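Local coordinates for sister chromatid cohesion protein (Chaetomium thermophilum, PDB 5T8V), which probably acts as a cohesin loader that binds chromatin, the chain here being the C-terminal fragment of Scc2, built largely of HEAT repeats, at residues I152-I163 against A200-L210; I275-L283 against Q304-L313. All coordinates share one frame; numbering follows the deposited sequence.

Contact 1: I152-I163 against A200-L210; sequences IEQALSLCKRLI and AQKLLSMMSEL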
loop_
_atom_site.group_PDB
_atom_site.type_symbol
_atom_site.label_atom_id
_atom_site.label_comp_id
_atom_site.label_asym_id
_atom_site.label_seq_id
_atom_site.Cartn_x
_atom_site.Cartn_y
_atom_site.Cartn_z
ATOM N N ILE A 152 54.466 28.339 -20.443
ATOM C CA ILE A 152 53.310 27.561 -20.011
ATOM C C ILE A 152 53.700 26.639 -18.866
ATOM O O ILE A 152 52.976 26.521 -17.871
ATOM C CB ILE A 152 52.717 26.772 -21.195
ATOM C CG1 ILE A 152 52.225 27.737 -22.277
ATOM C CG2 ILE A 152 51.569 25.882 -20.722
ATOM C CD1 ILE A 152 51.795 27.067 -23.558
ATOM N N GLU A 153 54.852 25.976 -18.981
ATOM C CA GLU A 153 55.288 25.071 -17.922
ATOM C C GLU A 153 55.425 25.809 -16.593
ATOM O O GLU A 153 54.966 25.330 -15.549
ATOM C CB GLU A 153 56.611 24.412 -18.316
ATOM C CG GLU A 153 56.801 23.019 -17.741
ATOM C CD GLU A 153 55.800 22.024 -18.295
ATOM O OE1 GLU A 153 55.265 22.270 -19.398
ATOM O OE2 GLU A 153 55.543 21.001 -17.627
ATOM N N GLN A 154 56.055 26.986 -16.616
ATOM C CA GLN A 154 56.224 27.771 -15.398
ATOM C C GLN A 154 54.876 28.163 -14.807
ATOM O O GLN A 154 54.639 28.001 -13.604
ATOM C CB GLN A 154 57.062 29.017 -15.696
ATOM C CG GLN A 154 58.491 28.720 -16.120
ATOM C CD GLN A 154 59.205 29.943 -16.668
ATOM O OE1 GLN A 154 58.582 30.838 -17.243
ATOM N NE2 GLN A 154 60.521 29.987 -16.492
ATOM N N ALA A 155 53.976 28.690 -15.643
ATOM C CA ALA A 155 52.651 29.069 -15.161
ATOM C C ALA A 155 51.949 27.882 -14.513
ATOM O O ALA A 155 51.381 27.999 -13.419
ATOM C CB ALA A 155 51.820 29.626 -16.316
ATOM N N LEU A 156 51.981 26.726 -15.176
ATOM C CA LEU A 156 51.346 25.532 -14.631
ATOM C C LEU A 156 51.946 25.152 -13.283
ATOM O O LEU A 156 51.218 24.805 -12.343
ATOM C CB LEU A 156 51.482 24.382 -15.628
ATOM C CG LEU A 156 50.999 23.005 -15.179
ATOM C CD1 LEU A 156 49.538 23.046 -14.749
ATOM C CD2 LEU A 156 51.210 22.008 -16.307
ATOM N N SER A 157 53.275 25.211 -13.169
ATOM C CA SER A 157 53.912 24.953 -11.883
ATOM C C SER A 157 53.382 25.901 -10.819
ATOM O O SER A 157 52.970 25.470 -9.738
ATOM C CB SER A 157 55.429 25.082 -12.012
ATOM O OG SER A 157 55.945 24.100 -12.891
ATOM N N LEU A 158 53.370 27.203 -11.114
ATOM C CA LEU A 158 52.888 28.168 -10.132
ATOM C C LEU A 158 51.455 27.867 -9.716
ATOM O O LEU A 158 51.101 28.020 -8.544
ATOM C CB LEU A 158 52.993 29.589 -10.686
ATOM C CG LEU A 158 54.275 30.351 -10.345
ATOM C CD1 LEU A 158 54.288 31.689 -11.061
ATOM C CD2 LEU A 158 54.418 30.553 -8.840
ATOM N N CYS A 159 50.612 27.445 -10.658
ATOM C CA CYS A 159 49.242 27.092 -10.302
ATOM C C CYS A 159 49.217 25.902 -9.349
ATOM O O CYS A 159 48.539 25.936 -8.313
ATOM C CB CYS A 159 48.430 26.799 -11.564
ATOM S SG CYS A 159 48.058 28.263 -12.554
ATOM N N LYS A 160 49.960 24.843 -9.677
ATOM C CA LYS A 160 50.005 23.680 -8.795
ATOM C C LYS A 160 50.462 24.067 -7.392
ATOM O O LYS A 160 49.799 23.743 -6.400
ATOM C CB LYS A 160 50.924 22.606 -9.378
ATOM C CG LYS A 160 50.209 21.607 -10.283
ATOM C CD LYS A 160 50.915 20.256 -10.325
ATOM C CE LYS A 160 51.895 20.162 -11.483
ATOM N NZ LYS A 160 52.576 18.834 -11.518
ATOM N N ARG A 161 51.594 24.770 -7.288
ATOM C CA ARG A 161 52.138 25.098 -5.973
ATOM C C ARG A 161 51.252 26.091 -5.231
ATOM O O ARG A 161 51.231 26.096 -3.995
ATOM C CB ARG A 161 53.559 25.647 -6.113
ATOM C CG ARG A 161 54.464 24.783 -6.981
ATOM C CD ARG A 161 55.928 24.860 -6.566
ATOM N NE ARG A 161 56.465 26.220 -6.596
ATOM C CZ ARG A 161 56.867 26.853 -7.696
ATOM N NH1 ARG A 161 56.785 26.265 -8.884
ATOM N NH2 ARG A 161 57.344 28.085 -7.608
ATOM N N LEU A 162 50.516 26.933 -5.959
ATOM C CA LEU A 162 49.576 27.845 -5.316
ATOM C C LEU A 162 48.400 27.087 -4.720
ATOM O O LEU A 162 47.964 27.386 -3.603
ATOM C CB LEU A 162 49.079 28.885 -6.322
ATOM C CG LEU A 162 50.012 30.060 -6.625
ATOM C CD1 LEU A 162 49.488 30.843 -7.816
ATOM C CD2 LEU A 162 50.163 30.968 -5.412
ATOM N N ILE A 163 47.874 26.105 -5.451
ATOM C CA ILE A 163 46.747 25.328 -4.944
ATOM C C ILE A 163 47.183 24.468 -3.762
ATOM O O ILE A 163 46.520 24.440 -2.719
ATOM C CB ILE A 163 46.140 24.480 -6.075
ATOM C CG1 ILE A 163 45.531 25.400 -7.138
ATOM C CG2 ILE A 163 45.078 23.523 -5.533
ATOM C CD1 ILE A 163 45.192 24.709 -8.427
ATOM N N ALA A 200 46.189 34.731 -7.959
ATOM C CA ALA A 200 46.026 33.314 -8.276
ATOM C C ALA A 200 44.791 33.081 -9.140
ATOM O O ALA A 200 44.859 32.400 -10.171
ATOM C CB ALA A 200 45.952 32.495 -6.987
ATOM N N GLN A 201 43.645 33.632 -8.732
ATOM C CA GLN A 201 42.435 33.500 -9.537
ATOM C C GLN A 201 42.686 33.954 -10.970
ATOM O O GLN A 201 42.409 33.224 -11.929
ATOM C CB GLN A 201 41.295 34.316 -8.924
ATOM C CG GLN A 201 40.743 33.779 -7.614
ATOM C CD GLN A 201 39.485 34.515 -7.184
ATOM O OE1 GLN A 201 38.952 35.338 -7.930
ATOM N NE2 GLN A 201 39.005 34.223 -5.979
ATOM N N LYS A 202 43.223 35.166 -11.125
ATOM C CA LYS A 202 43.443 35.724 -12.454
ATOM C C LYS A 202 44.356 34.835 -13.288
ATOM O O LYS A 202 44.166 34.704 -14.504
ATOM C CB LYS A 202 44.025 37.130 -12.326
ATOM C CG LYS A 202 43.114 38.114 -11.609
ATOM C CD LYS A 202 41.952 38.557 -12.489
ATOM C CE LYS A 202 41.103 39.615 -11.796
ATOM N NZ LYS A 202 41.890 40.840 -11.432
ATOM N N LEU A 203 45.352 34.208 -12.657
ATOM C CA LEU A 203 46.235 33.313 -13.398
ATOM C C LEU A 203 45.496 32.058 -13.848
ATOM O O LEU A 203 45.573 31.667 -15.019
ATOM C CB LEU A 203 47.450 32.943 -12.548
ATOM C CG LEU A 203 48.427 31.969 -13.218
ATOM C CD1 LEU A 203 48.957 32.538 -14.528
ATOM C CD2 LEU A 203 49.574 31.632 -12.281
ATOM N N LEU A 204 44.778 31.405 -12.932
ATOM C CA LEU A 204 44.043 30.198 -13.298
ATOM C C LEU A 204 43.068 30.474 -14.438
ATOM O O LEU A 204 43.051 29.761 -15.452
ATOM C CB LEU A 204 43.308 29.653 -12.074
ATOM C CG LEU A 204 44.199 29.145 -10.936
ATOM C CD1 LEU A 204 43.405 29.001 -9.651
ATOM C CD2 LEU A 204 44.830 27.818 -11.308
ATOM N N SER A 205 42.243 31.514 -14.293
ATOM C CA SER A 205 41.322 31.872 -15.364
ATOM C C SER A 205 42.078 32.182 -16.649
ATOM O O SER A 205 41.614 31.852 -17.750
ATOM C CB SER A 205 40.464 33.065 -14.944
ATOM O OG SER A 205 41.211 34.266 -14.978
ATOM N N MET A 206 43.253 32.805 -16.532
ATOM C CA MET A 206 44.043 33.092 -17.723
ATOM C C MET A 206 44.505 31.813 -18.409
ATOM O O MET A 206 44.648 31.790 -19.635
ATOM C CB MET A 206 45.248 33.961 -17.370
ATOM C CG MET A 206 46.040 34.422 -18.589
ATOM S SD MET A 206 45.039 35.384 -19.744
ATOM C CE MET A 206 45.447 34.579 -21.288
ATOM N N MET A 207 44.758 30.749 -17.643
ATOM C CA MET A 207 45.083 29.463 -18.254
ATOM C C MET A 207 43.869 28.876 -18.960
ATOM O O MET A 207 43.980 28.362 -20.087
ATOM C CB MET A 207 45.602 28.492 -17.194
ATOM C CG MET A 207 46.851 28.965 -16.475
ATOM S SD MET A 207 48.271 29.141 -17.570
ATOM C CE MET A 207 48.623 27.431 -17.963
ATOM N N SER A 208 42.701 28.937 -18.309
ATOM C CA SER A 208 41.467 28.522 -18.971
ATOM C C SER A 208 41.321 29.202 -20.321
ATOM O O SER A 208 40.961 28.561 -21.315
ATOM C CB SER A 208 40.257 28.836 -18.091
ATOM O OG SER A 208 40.201 27.972 -16.971
ATOM N N GLU A 209 41.601 30.505 -20.379
ATOM C CA GLU A 209 41.574 31.202 -21.661
ATOM C C GLU A 209 42.662 30.682 -22.593
ATOM O O GLU A 209 42.419 30.480 -23.788
ATOM C CB GLU A 209 41.731 32.706 -21.438
ATOM C CG GLU A 209 41.740 33.532 -22.713
ATOM C CD GLU A 209 41.893 35.015 -22.441
ATOM O OE1 GLU A 209 41.662 35.435 -21.286
ATOM O OE2 GLU A 209 42.252 35.756 -23.381
ATOM N N LEU A 210 43.866 30.450 -22.062
ATOM C CA LEU A 210 44.989 30.022 -22.887
ATOM C C LEU A 210 44.646 28.779 -23.694
ATOM O O LEU A 210 44.777 28.764 -24.923
ATOM C CB LEU A 210 46.216 29.749 -22.014
ATOM C CG LEU A 210 47.442 29.192 -22.757
ATOM C CD1 LEU A 210 48.205 30.308 -23.452
ATOM C CD2 LEU A 210 48.344 28.419 -21.818
#
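C159 pushes its thiol into the face of helix 190-213, where SG lies over the methyl ends of two successive leucines. L204 CD2 is 3.5 Å from C159 SG, and L203 CD2 follows at 3.7 Å from the same sulfur. The thiol is put there by a first torsion that sets SG anti to the carbonyl carbon (chi1 -71°), beside the backbone N. A third neighbour, M207, brings its CG toward the cysteine and then bends. The turn at chi2 (-63°) carries its sulfur to the small A155, one turn earlier on helix 149-172, where M207 SD lies 3.8 Å from A155 CB; a further bend at chi3 turns CE toward I152. The small A155 leaves room for the thioether against its CB. Where 152-163 begins and 200-210 ends, I152 and L210 meet obliquely, I152 CG1 being 4.0 Å from L210 CD2. At the other end L162 reaches a second small residue, its CD1 packing at 4.0 Å on A200 CB, while I163 extends its CD1 to the same L204 methyl that covers the thiol. Segments 152-163 and 200-210 are inclined to each other, with 134° between their directions, and their axes are 10.4 Å apart at the closest. Neighbouring helices close the flanks: helix 218-232 touches L156, I163 and L204, and helix 120-136 packs on L203 and L210. The pair packs within the N-terminal part of this helical, HEAT-repeat chain, enclosed by its neighbours. No hydrogen bond or salt bridge crosses between the segments, and every residue that touches is buried, which implies that cohesion here comes from the fit of aliphatic and sulfur-bearing side chains.

Contact 2: I275-L283 against Q304-L313; sequences IIDEILTSL and QPVSALIMRL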
loop_
_atom_site.group_PDB
_atom_site.type_symbol
_atom_site.label_atom_id
_atom_site.label_comp_id
_atom_site.label_asym_id
_atom_site.label_seq_id
_atom_site.Cartn_x
_atom_site.Cartn_y
_atom_site.Cartn_z
ATOM N N ILE A 275 37.135 12.285 -18.249
ATOM C CA ILE A 275 37.035 13.385 -17.298
ATOM C C ILE A 275 35.900 13.096 -16.325
ATOM O O ILE A 275 36.128 12.891 -15.125
ATOM C CB ILE A 275 36.821 14.721 -18.033
ATOM C CG1 ILE A 275 38.043 15.043 -18.895
ATOM C CG2 ILE A 275 36.559 15.851 -17.043
ATOM C CD1 ILE A 275 37.809 16.139 -19.906
ATOM N N ILE A 276 34.674 13.058 -16.846
ATOM C CA ILE A 276 33.495 12.732 -16.054
ATOM C C ILE A 276 33.830 11.566 -15.138
ATOM O O ILE A 276 33.734 11.680 -13.910
ATOM C CB ILE A 276 32.291 12.407 -16.956
ATOM C CG1 ILE A 276 31.819 13.673 -17.675
ATOM C CG2 ILE A 276 31.148 11.798 -16.140
ATOM C CD1 ILE A 276 30.770 13.434 -18.737
ATOM N N ASP A 277 34.261 10.450 -15.731
ATOM C CA ASP A 277 34.528 9.251 -14.948
ATOM C C ASP A 277 35.390 9.577 -13.736
ATOM O O ASP A 277 35.001 9.318 -12.592
ATOM C CB ASP A 277 35.195 8.187 -15.822
ATOM C CG ASP A 277 34.189 7.368 -16.613
ATOM O OD1 ASP A 277 33.063 7.862 -16.847
ATOM O OD2 ASP A 277 34.522 6.228 -17.002
ATOM N N GLU A 278 36.556 10.186 -13.961
ATOM C CA GLU A 278 37.442 10.429 -12.830
ATOM C C GLU A 278 36.813 11.413 -11.852
ATOM O O GLU A 278 36.902 11.226 -10.633
ATOM C CB GLU A 278 38.817 10.908 -13.304
ATOM C CG GLU A 278 38.829 12.070 -14.272
ATOM C CD GLU A 278 40.212 12.310 -14.854
ATOM O OE1 GLU A 278 41.137 11.534 -14.529
ATOM O OE2 GLU A 278 40.374 13.272 -15.637
ATOM N N ILE A 279 36.128 12.441 -12.364
ATOM C CA ILE A 279 35.446 13.373 -11.473
ATOM C C ILE A 279 34.466 12.630 -10.581
ATOM O O ILE A 279 34.270 13.001 -9.416
ATOM C CB ILE A 279 34.744 14.482 -12.285
ATOM C CG1 ILE A 279 35.782 15.455 -12.851
ATOM C CG2 ILE A 279 33.726 15.235 -11.422
ATOM C CD1 ILE A 279 35.214 16.495 -13.794
ATOM N N LEU A 280 33.839 11.572 -11.096
ATOM C CA LEU A 280 32.862 10.840 -10.304
ATOM C C LEU A 280 33.509 9.843 -9.352
ATOM O O LEU A 280 32.844 9.388 -8.414
ATOM C CB LEU A 280 31.874 10.117 -11.222
ATOM C CG LEU A 280 30.951 11.020 -12.047
ATOM C CD1 LEU A 280 30.124 10.194 -13.022
ATOM C CD2 LEU A 280 30.039 11.844 -11.149
ATOM N N THR A 281 34.779 9.493 -9.564
ATOM C CA THR A 281 35.483 8.634 -8.616
ATOM C C THR A 281 36.253 9.437 -7.580
ATOM O O THR A 281 36.384 8.990 -6.435
ATOM C CB THR A 281 36.444 7.695 -9.349
ATOM O OG1 THR A 281 37.399 8.462 -10.087
ATOM C CG2 THR A 281 35.683 6.793 -10.304
ATOM N N SER A 282 36.768 10.610 -7.955
ATOM C CA SER A 282 37.340 11.513 -6.964
ATOM C C SER A 282 36.326 11.827 -5.872
ATOM O O SER A 282 36.672 11.882 -4.686
ATOM C CB SER A 282 37.815 12.800 -7.638
ATOM O OG SER A 282 38.833 12.535 -8.587
ATOM N N LEU A 283 35.064 12.028 -6.259
ATOM C CA LEU A 283 34.010 12.288 -5.286
ATOM C C LEU A 283 33.841 11.124 -4.319
ATOM O O LEU A 283 33.402 11.321 -3.181
ATOM C CB LEU A 283 32.695 12.566 -6.013
ATOM C CG LEU A 283 31.450 12.758 -5.144
ATOM C CD1 LEU A 283 31.554 14.032 -4.320
ATOM C CD2 LEU A 283 30.201 12.765 -6.014
ATOM N N GLN A 304 25.389 20.179 -4.188
ATOM C CA GLN A 304 26.818 19.962 -4.011
ATOM C C GLN A 304 27.559 20.330 -5.296
ATOM O O GLN A 304 27.047 20.101 -6.395
ATOM C CB GLN A 304 27.112 18.513 -3.622
ATOM C CG GLN A 304 26.493 17.465 -4.514
ATOM C CD GLN A 304 26.919 16.061 -4.134
ATOM O OE1 GLN A 304 27.900 15.869 -3.416
ATOM N NE2 GLN A 304 26.175 15.068 -4.609
ATOM N N PRO A 305 28.763 20.901 -5.188
ATOM C CA PRO A 305 29.403 21.483 -6.381
ATOM C C PRO A 305 29.658 20.480 -7.491
ATOM O O PRO A 305 29.637 20.859 -8.669
ATOM C CB PRO A 305 30.713 22.054 -5.821
ATOM C CG PRO A 305 30.996 21.231 -4.619
ATOM C CD PRO A 305 29.658 20.917 -4.020
ATOM N N VAL A 306 29.900 19.212 -7.158
ATOM C CA VAL A 306 30.104 18.210 -8.198
ATOM C C VAL A 306 28.868 18.105 -9.083
ATOM O O VAL A 306 28.974 17.943 -10.303
ATOM C CB VAL A 306 30.471 16.851 -7.573
ATOM C CG1 VAL A 306 29.341 16.341 -6.683
ATOM C CG2 VAL A 306 30.810 15.838 -8.656
ATOM N N SER A 307 27.677 18.190 -8.486
ATOM C CA SER A 307 26.453 18.171 -9.281
ATOM C C SER A 307 26.439 19.329 -10.271
ATOM O O SER A 307 26.191 19.142 -11.470
ATOM C CB SER A 307 25.232 18.233 -8.362
ATOM O OG SER A 307 25.169 17.106 -7.503
ATOM N N ALA A 308 26.717 20.539 -9.781
ATOM C CA ALA A 308 26.755 21.706 -10.655
ATOM C C ALA A 308 27.742 21.507 -11.796
ATOM O O ALA A 308 27.456 21.866 -12.945
ATOM C CB ALA A 308 27.117 22.951 -9.848
ATOM N N LEU A 309 28.912 20.934 -11.503
ATOM C CA LEU A 309 29.906 20.733 -12.552
ATOM C C LEU A 309 29.425 19.708 -13.569
ATOM O O LEU A 309 29.518 19.934 -14.777
ATOM C CB LEU A 309 31.244 20.300 -11.951
ATOM C CG LEU A 309 32.315 19.950 -12.994
ATOM C CD1 LEU A 309 32.625 21.155 -13.875
ATOM C CD2 LEU A 309 33.571 19.436 -12.331
ATOM N N ILE A 310 28.923 18.566 -13.098
ATOM C CA ILE A 310 28.386 17.550 -14.003
ATOM C C ILE A 310 27.386 18.179 -14.963
ATOM O O ILE A 310 27.509 18.066 -16.191
ATOM C CB ILE A 310 27.747 16.406 -13.194
ATOM C CG1 ILE A 310 28.822 15.604 -12.451
ATOM C CG2 ILE A 310 26.906 15.495 -14.093
ATOM C CD1 ILE A 310 29.736 14.777 -13.346
ATOM N N MET A 311 26.383 18.865 -14.413
ATOM C CA MET A 311 25.365 19.467 -15.264
ATOM C C MET A 311 25.985 20.460 -16.239
ATOM O O MET A 311 25.649 20.462 -17.430
ATOM C CB MET A 311 24.299 20.137 -14.401
ATOM C CG MET A 311 23.633 19.172 -13.429
ATOM S SD MET A 311 22.480 19.977 -12.316
ATOM C CE MET A 311 21.166 20.309 -13.456
ATOM N N ARG A 312 26.915 21.290 -15.761
ATOM C CA ARG A 312 27.596 22.228 -16.649
ATOM C C ARG A 312 28.256 21.504 -17.816
ATOM O O ARG A 312 28.142 21.931 -18.970
ATOM C CB ARG A 312 28.634 23.033 -15.868
ATOM C CG ARG A 312 28.051 24.184 -15.070
ATOM C CD ARG A 312 29.129 25.182 -14.682
ATOM N NE ARG A 312 29.752 25.793 -15.851
ATOM C CZ ARG A 312 30.742 26.677 -15.792
ATOM N NH1 ARG A 312 31.228 27.059 -14.618
ATOM N NH2 ARG A 312 31.248 27.181 -16.910
ATOM N N LEU A 313 28.958 20.405 -17.531
ATOM C CA LEU A 313 29.566 19.618 -18.598
ATOM C C LEU A 313 28.512 19.117 -19.573
ATOM O O LEU A 313 28.754 19.059 -20.784
ATOM C CB LEU A 313 30.343 18.438 -18.010
ATOM C CG LEU A 313 31.525 18.755 -17.091
ATOM C CD1 LEU A 313 32.250 17.471 -16.716
ATOM C CD2 LEU A 313 32.480 19.739 -17.739
#
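I279 has its CG1 anti to the carbonyl carbon (chi1 -73°), which leaves CG2 anti to the backbone N, and the two branches serve different partners on helix 305-315. The longer one crosses L309 at about a right angle, with I279 CD1 3.7 Å from L309 CD2. The shorter one runs alongside V306 in the opposite sense, I279 CG2 lying 4.1 Å from V306 CG2. The other methyl of V306 is turned to L283, whose CD2 lies across it at 3.7 Å from V306 CG1. I310 bends at its second torsion (chi2 -69°) and lays its CD1 across L280, 3.7 Å from L280 CD2. Farther along, I276 and L313 lie side by side, pointing opposite ways, the closest atoms being I276 CG1 and L313 CD1 at 3.9 Å. Helices 272-282 and 305-315 form a nearly antiparallel pair, with 172° between the directions of 275-282 and 305-313 and 11.2 Å between their axes at the closest, in a fragment built of HEAT repeats; the chain between them has no helix but a small two-stranded antiparallel sheet. Other helices shut in the seam: V382 of helix 357-391 touches both I276 and I310, and F408 of helix 402-414 packs on L280 and L283. Were L283 cut back to an alanine, V306 CG1 would probably lose its covering methyls and a gap open beside F408 and L404. Q304 occupies the N-cap position of helix 305-315, and D411 accepts hydrogen bonds from Q304 N and S307 OG, tying the first turn of that helix to helix 402-414.

How the contacts relate
Contacts 1 and 2 are both buried, helix-on-helix and apolar, yet they use separate helices and do not touch: their centres are 21 Å apart, with nearest atoms about 9 Å from each other. Helix 247-267 links the two places, packing on L204 of contact 1 and on I276 and L309 of contact 2. Chemistry sets them apart. The 152-163/200-210 pair mixes sulfur and small residues with leucines and crosses at a marked angle, whereas 275-283/304-313 joins branched aliphatic side chains between almost antiparallel helices. Contact 1 buries somewhat more surface, and contact 2 lies nearer the centre of the chain.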